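Side-chain contacts in CCMAN5 (Cellulosimicrobium cellulans, PDB 2XSG), which hydrolyses alpha-mannosides as a family GH92 glycosidase, probably helping to expose mannose 6-phosphate on yeast-made glycans: residues M27-A32 / K38-T43; F62-L67 / L250-S255; L79-T84 / G145-A150; E135-A140 / L273-I278; Y149-P152 / T156-L159. All blocks are in the same frame, centred on the assembly; numbering follows the deposited sequence.

Contact 1: residues M27-A32 / K38-T43; sequences MPAAQA and KVNPRT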
# COMPACT_ATOMS: atom_id res chain seq x y z
N MET A 27 8.17 -4.76 4.51
CA MET A 27 8.91 -6.02 4.60
C MET A 27 10.14 -6.03 3.69
O MET A 27 10.12 -5.43 2.62
CB MET A 27 7.98 -7.18 4.23
CG MET A 27 7.53 -7.19 2.77
SD MET A 27 6.19 -8.37 2.49
CE MET A 27 4.80 -7.42 3.13
N PRO A 28 11.21 -6.73 4.10
CA PRO A 28 12.33 -6.94 3.19
C PRO A 28 12.12 -8.15 2.27
O PRO A 28 13.02 -8.52 1.52
CB PRO A 28 13.49 -7.21 4.15
CG PRO A 28 12.83 -7.96 5.27
CD PRO A 28 11.45 -7.35 5.43
N ALA A 29 10.93 -8.75 2.32
CA ALA A 29 10.60 -10.00 1.58
C ALA A 29 11.00 -10.01 0.11
O ALA A 29 10.84 -9.00 -0.61
CB ALA A 29 9.11 -10.30 1.70
N ALA A 30 11.48 -11.15 -0.35
CA ALA A 30 11.73 -11.34 -1.78
C ALA A 30 10.38 -11.38 -2.50
O ALA A 30 9.50 -12.18 -2.14
CB ALA A 30 12.53 -12.62 -2.04
N GLN A 31 10.20 -10.50 -3.48
CA GLN A 31 8.94 -10.46 -4.22
C GLN A 31 9.09 -9.88 -5.62
O GLN A 31 9.96 -9.04 -5.86
CB GLN A 31 7.85 -9.73 -3.42
CG GLN A 31 8.22 -8.34 -2.89
CD GLN A 31 7.26 -7.89 -1.81
OE1 GLN A 31 6.53 -8.71 -1.27
NE2 GLN A 31 7.28 -6.61 -1.46
N ALA A 32 8.25 -10.36 -6.54
CA ALA A 32 8.22 -9.80 -7.89
C ALA A 32 7.29 -8.59 -7.89
O ALA A 32 6.53 -8.41 -6.93
CB ALA A 32 7.73 -10.85 -8.89
N LYS A 38 5.47 -13.75 -1.39
CA LYS A 38 6.22 -12.74 -0.65
C LYS A 38 7.02 -13.50 0.37
O LYS A 38 6.47 -13.90 1.41
CB LYS A 38 5.27 -11.74 0.04
CG LYS A 38 4.49 -10.83 -0.93
CD LYS A 38 3.56 -9.87 -0.19
CE LYS A 38 3.72 -8.45 -0.69
NZ LYS A 38 3.10 -8.19 -1.99
N VAL A 39 8.30 -13.73 0.07
CA VAL A 39 9.10 -14.66 0.86
C VAL A 39 9.83 -13.82 1.91
O VAL A 39 10.90 -13.26 1.64
CB VAL A 39 10.08 -15.47 -0.00
CG1 VAL A 39 10.56 -16.70 0.75
CG2 VAL A 39 9.43 -15.88 -1.32
N ASN A 40 9.21 -13.73 3.08
CA ASN A 40 9.63 -12.80 4.13
C ASN A 40 10.31 -13.54 5.26
O ASN A 40 9.70 -14.45 5.84
CB ASN A 40 8.42 -12.05 4.70
CG ASN A 40 8.82 -10.76 5.43
OD1 ASN A 40 8.24 -10.43 6.46
ND2 ASN A 40 9.81 -10.04 4.90
N PRO A 41 11.56 -13.15 5.60
CA PRO A 41 12.16 -13.68 6.81
C PRO A 41 11.27 -13.33 7.99
O PRO A 41 10.59 -12.31 7.95
CB PRO A 41 13.49 -12.90 6.90
CG PRO A 41 13.27 -11.65 6.06
CD PRO A 41 12.43 -12.16 4.94
N ARG A 42 11.26 -14.17 9.03
CA ARG A 42 10.51 -13.89 10.25
C ARG A 42 11.41 -13.70 11.45
O ARG A 42 12.08 -14.64 11.87
CB ARG A 42 9.53 -15.03 10.55
CG ARG A 42 8.44 -14.67 11.57
CD ARG A 42 7.28 -15.68 11.46
NE ARG A 42 6.04 -15.24 12.13
CZ ARG A 42 5.17 -14.37 11.61
NH1 ARG A 42 5.40 -13.80 10.44
NH2 ARG A 42 4.07 -14.04 12.30
N THR A 43 11.41 -12.51 12.04
CA THR A 43 12.25 -12.30 13.22
C THR A 43 11.60 -12.88 14.48
O THR A 43 10.40 -13.16 14.50
CB THR A 43 12.65 -10.82 13.45
OG1 THR A 43 11.48 -10.01 13.64
CG2 THR A 43 13.44 -10.28 12.27
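Lys38 leaves its backbone with CG opposite the carbonyl carbon (chi1 -68°), and two later bends, at chi3 and chi4, carry its end across to Met27, which is itself bent at chi3. The two chains cross at about a right angle, with Met27 SD 4.0 Å from Lys38 CD, a contact of methylenes against a thioether. Past this apolar stretch the ammonium forms a salt bridge with Asp68, whose other carboxylate oxygen receives a weak hydrogen bond from Gln31 NE2. Were Lys38 an alanine, the Asp68 carboxylate would probably lose its positive mate and a gap would open beside the sulfur of Met27.

The backbones are tied by two bonds between a single pair of residues. Val39 N gives a nearly straight bond to Ala30 O (3.0 Å, 175°), and Ala30 N returns a second, more bent bond of 3.0 Å to Val39 O. Val39 O has a further neighbour in Ala29 CA at 3.3 Å, a CA-H...O contact. Small apolar groups close the remainder. Ala30 CB lies 4.3 Å from Val39 CB, and at the other end the two proline rings approach, Pro28 CG lying 3.8 Å from Pro41 CG. All the touching residues are buried. The pattern is that of an isolated antiparallel beta bridge, a hydrogen-bonded pair by which a loop folds back on the approach to strand 40-44, an edge strand of a small antiparallel sheet.

Contact 2: residues F62-L67 / L250-S255; sequences FTHTNL and LQVTLS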
# COMPACT_ATOMS: atom_id res chain seq x y z
N PHE A 62 11.11 -18.50 6.79
CA PHE A 62 10.47 -17.69 5.75
C PHE A 62 9.00 -18.03 5.56
O PHE A 62 8.63 -19.19 5.45
CB PHE A 62 11.22 -17.87 4.43
CG PHE A 62 12.67 -17.48 4.51
CD1 PHE A 62 13.06 -16.16 4.29
CD2 PHE A 62 13.64 -18.42 4.86
CE1 PHE A 62 14.38 -15.78 4.38
CE2 PHE A 62 14.99 -18.05 4.95
CZ PHE A 62 15.35 -16.71 4.71
N THR A 63 8.16 -16.99 5.56
CA THR A 63 6.73 -17.10 5.29
C THR A 63 6.54 -16.71 3.84
O THR A 63 7.45 -16.12 3.25
CB THR A 63 5.93 -16.17 6.21
OG1 THR A 63 6.44 -14.83 6.12
CG2 THR A 63 6.05 -16.62 7.64
N HIS A 64 5.40 -17.07 3.23
CA HIS A 64 5.26 -16.93 1.78
C HIS A 64 4.13 -16.00 1.34
O HIS A 64 4.02 -15.68 0.15
CB HIS A 64 5.13 -18.32 1.11
CG HIS A 64 6.40 -19.10 1.17
ND1 HIS A 64 6.88 -19.66 2.33
CD2 HIS A 64 7.34 -19.34 0.23
CE1 HIS A 64 8.04 -20.25 2.10
NE2 HIS A 64 8.34 -20.08 0.82
N THR A 65 3.29 -15.59 2.30
CA THR A 65 2.19 -14.66 2.01
C THR A 65 2.30 -13.45 2.92
O THR A 65 2.86 -13.53 4.02
CB THR A 65 0.77 -15.30 2.20
OG1 THR A 65 0.51 -15.51 3.59
CG2 THR A 65 0.66 -16.63 1.45
N ASN A 66 1.77 -12.33 2.46
CA ASN A 66 1.86 -11.12 3.25
C ASN A 66 1.06 -9.95 2.70
O ASN A 66 0.48 -10.05 1.61
CB ASN A 66 3.34 -10.73 3.39
CG ASN A 66 3.71 -10.44 4.83
OD1 ASN A 66 3.02 -9.69 5.52
ND2 ASN A 66 4.80 -11.05 5.29
N LEU A 67 1.06 -8.87 3.48
CA LEU A 67 0.43 -7.61 3.11
C LEU A 67 1.39 -6.48 3.46
O LEU A 67 1.94 -6.45 4.56
CB LEU A 67 -0.88 -7.40 3.88
CG LEU A 67 -2.03 -8.35 3.61
CD1 LEU A 67 -3.23 -8.01 4.49
CD2 LEU A 67 -2.41 -8.32 2.13
N LEU A 250 14.19 -25.72 -2.45
CA LEU A 250 12.76 -25.84 -2.25
C LEU A 250 12.08 -24.83 -3.14
O LEU A 250 12.57 -23.71 -3.30
CB LEU A 250 12.39 -25.58 -0.79
CG LEU A 250 10.95 -25.95 -0.42
CD1 LEU A 250 10.89 -27.44 -0.19
CD2 LEU A 250 10.47 -25.20 0.81
N GLN A 251 10.94 -25.22 -3.71
CA GLN A 251 10.18 -24.34 -4.59
C GLN A 251 8.73 -24.37 -4.16
O GLN A 251 8.12 -25.44 -4.10
CB GLN A 251 10.34 -24.77 -6.06
CG GLN A 251 11.79 -24.78 -6.58
CD GLN A 251 11.88 -24.98 -8.08
OE1 GLN A 251 12.80 -24.48 -8.74
NE2 GLN A 251 10.92 -25.70 -8.63
N VAL A 252 8.18 -23.20 -3.84
CA VAL A 252 6.82 -23.10 -3.31
C VAL A 252 6.00 -22.21 -4.24
O VAL A 252 6.40 -21.07 -4.51
CB VAL A 252 6.81 -22.45 -1.90
CG1 VAL A 252 5.39 -22.38 -1.34
CG2 VAL A 252 7.76 -23.19 -0.93
N THR A 253 4.86 -22.70 -4.72
CA THR A 253 4.00 -21.88 -5.57
C THR A 253 2.59 -21.80 -4.99
O THR A 253 2.09 -22.80 -4.46
CB THR A 253 4.00 -22.40 -7.03
OG1 THR A 253 5.34 -22.38 -7.53
CG2 THR A 253 3.13 -21.53 -7.94
N LEU A 254 1.99 -20.61 -5.08
CA LEU A 254 0.66 -20.29 -4.53
C LEU A 254 -0.39 -20.07 -5.62
O LEU A 254 -0.11 -19.50 -6.66
CB LEU A 254 0.72 -19.02 -3.65
CG LEU A 254 1.74 -18.99 -2.52
CD1 LEU A 254 2.02 -17.59 -1.94
CD2 LEU A 254 1.28 -19.94 -1.41
N SER A 255 -1.62 -20.49 -5.35
CA SER A 255 -2.72 -20.26 -6.28
C SER A 255 -4.00 -20.08 -5.50
O SER A 255 -4.26 -20.84 -4.58
CB SER A 255 -2.88 -21.45 -7.24
OG SER A 255 -4.03 -21.30 -8.09
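His64 lays its imidazole against Val252, and this is the tight half of the contact. Both branches of the valine take part: CG2 of Val252 comes to 3.6 Å from His64 NE2, while CG1 stands over a ring face, 4.3 Å from the centroid of the His64 ring and 26° off the normal, as a CH-pi contact. The first torsion of the histidine (chi1 -69°) keeps CG beside its own backbone N, and from there its chain crosses that of Val252 at about a right angle.

Two bonds to residues outside the segments probably fix the rotation of the ring. ND1 bonds to the carbonyl oxygen of Leu79, which can only accept, and NE2 is paired with His147 NE2, so both nitrogens of this buried ring have partners.

The second half is thinner, resting on one methyl group. Leu254 CD1 touches His64 O at 3.5 Å and Thr65 CG2 at 3.8 Å, while the hydroxyl of Thr65 is engaged by Asp78. Neither half is a solvent side, since every touching residue is buried. Side chains bridge the whole contact, the nearest CA atoms, those of His64 and Val252, being 8.1 Å from each other. Val252 and Leu254 project from the same face of strand 248-255. What results is face packing of a beta-sheet layer: the chain leaving strand 58-63 covers one side of the large antiparallel sheet of the N-terminal domain, which belongs to the galactose mutarotase-like clan.

Contact 3: residues L79-T84 / G145-A150; sequences LLVVPT and GVHRYA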
# COMPACT_ATOMS: atom_id res chain seq x y z
N LEU A 79 2.66 -20.22 5.81
CA LEU A 79 3.59 -21.19 5.26
C LEU A 79 5.02 -20.86 5.68
O LEU A 79 5.80 -20.33 4.89
CB LEU A 79 3.46 -21.28 3.74
CG LEU A 79 3.68 -22.64 3.05
CD1 LEU A 79 2.99 -22.65 1.68
CD2 LEU A 79 5.17 -22.96 2.90
N LEU A 80 5.35 -21.19 6.93
CA LEU A 80 6.66 -20.89 7.48
C LEU A 80 7.60 -22.04 7.22
O LEU A 80 7.35 -23.17 7.63
CB LEU A 80 6.56 -20.55 8.98
CG LEU A 80 7.87 -20.24 9.74
CD1 LEU A 80 8.45 -18.90 9.32
CD2 LEU A 80 7.63 -20.28 11.25
N VAL A 81 8.69 -21.74 6.51
CA VAL A 81 9.75 -22.72 6.24
C VAL A 81 11.00 -22.39 7.08
O VAL A 81 11.58 -21.33 6.92
CB VAL A 81 10.11 -22.76 4.74
CG1 VAL A 81 11.37 -23.64 4.48
CG2 VAL A 81 8.88 -23.22 3.88
N VAL A 82 11.37 -23.32 7.96
CA VAL A 82 12.44 -23.13 8.92
C VAL A 82 13.56 -24.16 8.71
O VAL A 82 13.33 -25.36 8.92
CB VAL A 82 11.93 -23.28 10.39
CG1 VAL A 82 13.06 -23.05 11.39
CG2 VAL A 82 10.79 -22.31 10.67
N PRO A 83 14.77 -23.70 8.33
CA PRO A 83 15.90 -24.62 8.22
C PRO A 83 16.48 -24.96 9.60
O PRO A 83 16.57 -24.07 10.47
CB PRO A 83 16.92 -23.82 7.40
CG PRO A 83 16.65 -22.40 7.80
CD PRO A 83 15.16 -22.32 7.97
N THR A 84 16.84 -26.22 9.81
CA THR A 84 17.37 -26.66 11.10
C THR A 84 18.21 -27.93 10.96
O THR A 84 17.98 -28.73 10.05
CB THR A 84 16.25 -26.87 12.13
OG1 THR A 84 16.82 -27.15 13.40
CG2 THR A 84 15.31 -28.02 11.71
N GLY A 145 7.98 -18.87 -4.51
CA GLY A 145 9.14 -18.58 -3.69
C GLY A 145 10.12 -19.72 -3.81
O GLY A 145 9.74 -20.89 -3.66
N VAL A 146 11.38 -19.39 -4.08
CA VAL A 146 12.42 -20.42 -4.17
C VAL A 146 13.44 -20.21 -3.09
O VAL A 146 13.74 -19.05 -2.74
CB VAL A 146 13.09 -20.53 -5.57
CG1 VAL A 146 12.06 -20.93 -6.59
CG2 VAL A 146 13.81 -19.22 -5.99
N HIS A 147 13.93 -21.33 -2.57
CA HIS A 147 14.88 -21.40 -1.47
C HIS A 147 16.14 -22.18 -1.88
O HIS A 147 16.04 -23.24 -2.54
CB HIS A 147 14.28 -22.16 -0.29
CG HIS A 147 12.99 -21.58 0.22
ND1 HIS A 147 12.83 -21.19 1.53
CD2 HIS A 147 11.80 -21.37 -0.39
CE1 HIS A 147 11.60 -20.73 1.70
NE2 HIS A 147 10.96 -20.83 0.56
N ARG A 148 17.30 -21.66 -1.49
CA ARG A 148 18.56 -22.41 -1.52
C ARG A 148 19.29 -22.29 -0.17
O ARG A 148 19.62 -21.17 0.27
CB ARG A 148 19.48 -21.92 -2.65
CG ARG A 148 20.76 -22.73 -2.80
CD ARG A 148 21.51 -22.35 -4.05
NE ARG A 148 21.82 -20.91 -4.08
CZ ARG A 148 22.14 -20.27 -5.20
NH1 ARG A 148 22.15 -20.93 -6.36
NH2 ARG A 148 22.42 -18.97 -5.17
N TYR A 149 19.54 -23.43 0.47
CA TYR A 149 20.18 -23.50 1.79
C TYR A 149 21.50 -24.25 1.75
O TYR A 149 21.60 -25.30 1.09
CB TYR A 149 19.26 -24.20 2.80
CG TYR A 149 17.99 -23.46 3.06
CD1 TYR A 149 16.80 -23.87 2.46
CD2 TYR A 149 17.96 -22.34 3.90
CE1 TYR A 149 15.61 -23.19 2.70
CE2 TYR A 149 16.78 -21.65 4.13
CZ TYR A 149 15.61 -22.07 3.52
OH TYR A 149 14.43 -21.40 3.73
N ALA A 150 22.50 -23.74 2.44
CA ALA A 150 23.75 -24.47 2.66
C ALA A 150 23.95 -24.76 4.14
O ALA A 150 24.15 -23.84 4.92
CB ALA A 150 24.97 -23.68 2.11
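Face-to-face packing of two beta sheets, as in a beta sandwich, brings Val81 and Pro83 of strand 80-84 against His147 and Tyr149 of strand 144-150. The segments run nearly parallel, at 15° with 9.3 Å between their axes, a separation bridged by side chains.

Pro83 crosses Tyr149 at about a right angle. Its CB sits over a face of the phenol ring, 4.2 Å from the centroid and 26° off the normal, in a CH-pi contact, and Pro83 CG closes to 3.7 Å from Tyr149 CE2. Two residues earlier on the strand, Val81 CB meets His147 CE1 at 3.9 Å, while its CG1 branch lies equally far from Tyr149 OH. Both aromatic chains leave the strand with nearly the same first torsion, and this shared setting lets the hydroxyl reach along the strand to its neighbour: Tyr149 OH and His147 ND1 form a short, nearly straight hydrogen bond of 2.7 Å (167°). The other imidazole nitrogen bonds to His64, so both nitrogens of this buried ring have partners.

Strand 158-162 pairs with strand 80-84; strands 133-140 and 248-255 flank 144-150, whose intervening residues Val146 and Arg148 pack on helix 275-290.

Contact 4: residues E135-A140 / L273-I278; sequences EAEVAA and LSFDAI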
# COMPACT_ATOMS: atom_id res chain seq x y z
N GLU A 135 23.45 -21.01 5.54
CA GLU A 135 23.39 -19.90 4.58
C GLU A 135 22.05 -20.04 3.86
O GLU A 135 21.79 -21.05 3.25
CB GLU A 135 24.55 -19.96 3.58
CG GLU A 135 25.97 -19.80 4.21
CD GLU A 135 26.32 -18.35 4.59
OE1 GLU A 135 25.47 -17.43 4.48
OE2 GLU A 135 27.47 -18.14 5.03
N ALA A 136 21.21 -19.03 3.99
CA ALA A 136 19.88 -19.07 3.41
C ALA A 136 19.77 -18.03 2.30
O ALA A 136 20.09 -16.87 2.49
CB ALA A 136 18.85 -18.83 4.46
N GLU A 137 19.32 -18.48 1.14
CA GLU A 137 18.99 -17.58 0.05
C GLU A 137 17.55 -17.87 -0.42
O GLU A 137 17.19 -19.03 -0.65
CB GLU A 137 19.93 -17.83 -1.12
CG GLU A 137 21.38 -17.41 -0.91
CD GLU A 137 22.28 -18.01 -1.98
OE1 GLU A 137 22.64 -17.30 -2.92
OE2 GLU A 137 22.58 -19.22 -1.90
N VAL A 138 16.73 -16.83 -0.54
CA VAL A 138 15.42 -16.95 -1.19
C VAL A 138 15.31 -15.95 -2.36
O VAL A 138 15.97 -14.89 -2.36
CB VAL A 138 14.24 -16.78 -0.19
CG1 VAL A 138 14.29 -17.87 0.89
CG2 VAL A 138 14.27 -15.39 0.50
N ALA A 139 14.50 -16.31 -3.35
CA ALA A 139 14.08 -15.40 -4.41
C ALA A 139 12.60 -15.64 -4.73
O ALA A 139 12.05 -16.66 -4.31
CB ALA A 139 14.93 -15.59 -5.65
N ALA A 140 11.99 -14.74 -5.49
CA ALA A 140 10.57 -14.87 -5.84
C ALA A 140 10.28 -14.62 -7.30
O ALA A 140 10.91 -13.77 -7.92
CB ALA A 140 9.72 -13.91 -4.99
N LEU A 273 14.40 -24.12 -14.67
CA LEU A 273 15.32 -23.03 -14.37
C LEU A 273 15.98 -23.21 -13.02
O LEU A 273 15.38 -23.74 -12.08
CB LEU A 273 14.63 -21.67 -14.45
CG LEU A 273 13.87 -21.30 -15.74
CD1 LEU A 273 13.18 -19.98 -15.57
CD2 LEU A 273 14.76 -21.31 -17.00
N SER A 274 17.23 -22.78 -12.94
CA SER A 274 18.01 -22.80 -11.71
C SER A 274 17.58 -21.65 -10.79
O SER A 274 16.93 -20.68 -11.24
CB SER A 274 19.50 -22.63 -12.05
OG SER A 274 19.71 -21.34 -12.61
N PHE A 275 17.94 -21.76 -9.51
CA PHE A 275 17.72 -20.68 -8.54
C PHE A 275 18.25 -19.33 -9.07
O PHE A 275 17.52 -18.35 -9.08
CB PHE A 275 18.36 -21.05 -7.20
CG PHE A 275 18.16 -20.02 -6.12
CD1 PHE A 275 19.04 -18.94 -5.99
CD2 PHE A 275 17.10 -20.13 -5.22
CE1 PHE A 275 18.85 -17.97 -4.99
CE2 PHE A 275 16.91 -19.19 -4.22
CZ PHE A 275 17.80 -18.10 -4.10
N ASP A 276 19.51 -19.32 -9.51
CA ASP A 276 20.16 -18.10 -10.01
C ASP A 276 19.40 -17.44 -11.15
O ASP A 276 19.27 -16.20 -11.17
CB ASP A 276 21.61 -18.38 -10.46
CG ASP A 276 22.56 -18.60 -9.30
OD1 ASP A 276 22.15 -18.39 -8.13
OD2 ASP A 276 23.72 -19.01 -9.55
N ALA A 277 18.90 -18.26 -12.09
CA ALA A 277 18.14 -17.76 -13.24
C ALA A 277 16.75 -17.23 -12.87
O ALA A 277 16.29 -16.26 -13.45
CB ALA A 277 18.02 -18.83 -14.34
N ILE A 278 16.10 -17.87 -11.91
CA ILE A 278 14.84 -17.34 -11.38
C ILE A 278 15.07 -16.01 -10.66
O ILE A 278 14.33 -15.05 -10.87
CB ILE A 278 14.10 -18.37 -10.47
CG1 ILE A 278 13.73 -19.62 -11.28
CG2 ILE A 278 12.85 -17.74 -9.86
CD1 ILE A 278 13.52 -20.91 -10.40
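Residues 135-140 of strand 133-140 pass the first turn of helix 275-290 at a distance bridged by the ring of Phe275, the nearest CA atoms, those of Ala139 and Ile278, lying 7.3 Å apart. This is helix-on-sheet packing, in which a helix end covers the large antiparallel sheet of the N-terminal domain.

The ring of Phe275 swings away from its own backbone N (chi1 -178°), toward the strand. There Phe275 CZ is 3.7 Å from Glu137 CB and 4.1 Å from Ala139 CB, while Phe275 CE2 lies 3.6 Å from Glu137 O. The end of the ring thus rests on backbone as much as on side chains, with the carbonyl carbon of Val138 also close to CZ.

Ser274 is the N-cap of this helix: its OG accepts from Ala277 N at 3.2 Å (158°), which helps fix the turn that carries the phenylalanine. Beside the ring, two acids converge on one base. Glu137 and Asp276 each form a salt bridge with Arg148 of the adjoining strand, which probably offsets the repulsion between them; Glu137 OE1 and Asp276 OD1 lie 5.3 Å apart, each bonded to Arg148 NH2.

Contact 5: residues Y149-P152 / T156-L159; sequences YAFP and TPSL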
# COMPACT_ATOMS: atom_id res chain seq x y z
N TYR A 149 19.54 -23.43 0.47
CA TYR A 149 20.18 -23.50 1.79
C TYR A 149 21.50 -24.25 1.75
O TYR A 149 21.60 -25.30 1.09
CB TYR A 149 19.26 -24.20 2.80
CG TYR A 149 17.99 -23.46 3.06
CD1 TYR A 149 16.80 -23.87 2.46
CD2 TYR A 149 17.96 -22.34 3.90
CE1 TYR A 149 15.61 -23.19 2.70
CE2 TYR A 149 16.78 -21.65 4.13
CZ TYR A 149 15.61 -22.07 3.52
OH TYR A 149 14.43 -21.40 3.73
N ALA A 150 22.50 -23.74 2.44
CA ALA A 150 23.75 -24.47 2.66
C ALA A 150 23.95 -24.76 4.14
O ALA A 150 24.15 -23.84 4.92
CB ALA A 150 24.97 -23.68 2.11
N PHE A 151 23.92 -26.04 4.52
CA PHE A 151 24.07 -26.44 5.93
C PHE A 151 25.52 -26.83 6.24
O PHE A 151 26.24 -27.23 5.33
CB PHE A 151 23.18 -27.66 6.22
CG PHE A 151 21.72 -27.33 6.31
CD1 PHE A 151 20.98 -27.08 5.16
CD2 PHE A 151 21.07 -27.32 7.54
CE1 PHE A 151 19.61 -26.80 5.23
CE2 PHE A 151 19.71 -27.04 7.63
CZ PHE A 151 18.98 -26.77 6.47
N PRO A 152 25.95 -26.72 7.51
CA PRO A 152 27.36 -27.11 7.75
C PRO A 152 27.62 -28.57 7.40
O PRO A 152 26.75 -29.43 7.57
CB PRO A 152 27.54 -26.86 9.26
CG PRO A 152 26.48 -25.83 9.61
CD PRO A 152 25.31 -26.16 8.72
N THR A 156 22.67 -33.17 9.51
CA THR A 156 21.47 -33.73 8.89
C THR A 156 20.49 -32.57 8.63
O THR A 156 19.79 -32.12 9.55
CB THR A 156 20.79 -34.78 9.79
OG1 THR A 156 21.74 -35.78 10.20
CG2 THR A 156 19.63 -35.47 9.06
N PRO A 157 20.42 -32.07 7.37
CA PRO A 157 19.56 -30.92 7.06
C PRO A 157 18.09 -31.26 7.19
O PRO A 157 17.66 -32.40 6.92
CB PRO A 157 19.88 -30.63 5.58
CG PRO A 157 21.21 -31.29 5.32
CD PRO A 157 21.11 -32.55 6.16
N SER A 158 17.31 -30.28 7.63
CA SER A 158 15.88 -30.46 7.72
C SER A 158 15.18 -29.12 7.48
O SER A 158 15.72 -28.05 7.80
CB SER A 158 15.52 -31.05 9.08
OG SER A 158 14.13 -31.00 9.29
N LEU A 159 13.99 -29.18 6.90
CA LEU A 159 13.17 -28.00 6.75
C LEU A 159 11.83 -28.31 7.38
O LEU A 159 11.21 -29.31 7.04
CB LEU A 159 12.98 -27.63 5.27
CG LEU A 159 14.21 -27.24 4.45
CD1 LEU A 159 13.84 -26.93 3.02
CD2 LEU A 159 14.91 -26.02 5.06
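Phe151 spreads its ring over Pro157 and along the backbone of Ser158. Its CB holds CG on the side of the backbone N, a setting (chi1 -74°) that turns the ring toward Pro157. Phe151 CG lies 3.8 Å from Pro157 CB, and CD1 and CE1 stay close to that same carbon, CD1 at 3.7 Å. Along the other edge of the ring, Phe151 CD2 and CE2 are both 3.9 Å from Pro157 CA, and CE2 also nears Ser158 N. The tip, Phe151 CZ, meets Ser158 O at 3.7 Å, and Leu159 CD2 approaches at the edge, near the ring plane, 4.4 Å from CZ.

The proline is thus almost centred: Pro157 CB stands 3.7 Å from the centroid of the Phe151 ring and only 9° off the normal, a CH-pi contact over the face. With an alanine in place of the phenylalanine, Pro157 would probably lose this aromatic cover and a gap open between the two segments.

Leu159 CD2 also serves a second ring. It lies over a face of Tyr149, 4.2 Å from the centroid, on the same side of the phenol as Pro83. Ile248 touches Phe151, Pro157 and Leu159 and so adds to this apolar cluster. Strands 144-150 and 158-162 follow each other in the chain yet belong to different sheets and meet through side chains, which is the mark of a beta-arch, here at one end of the sandwich.

Overall arrangement
The five contacts form a continuous patch on one side of the chain's centre. Contacts 1 and 2, with centres 9 Å apart, are joined by backbone bonds of Lys38 and Asn40 to the chain around Thr63 and His64. Contact 3, its centre 10 Å from that of contact 2, is joined to it by the bond between Val252 O and Gly145 N (2.7 Å) and by the two histidines. Tyr149 is common to contacts 3 and 5, while Arg148 NH2 links contact 3 to Glu137 of contact 4. Contact 4 joins a strand of the N-terminal domain to a helix of the catalytic domain. In contact 1 the Met27 side chain is about 12 Å from a bound Bis-Tris propane molecule. Contact 5 lies farthest out, its centre 35 Å from the chain's centre.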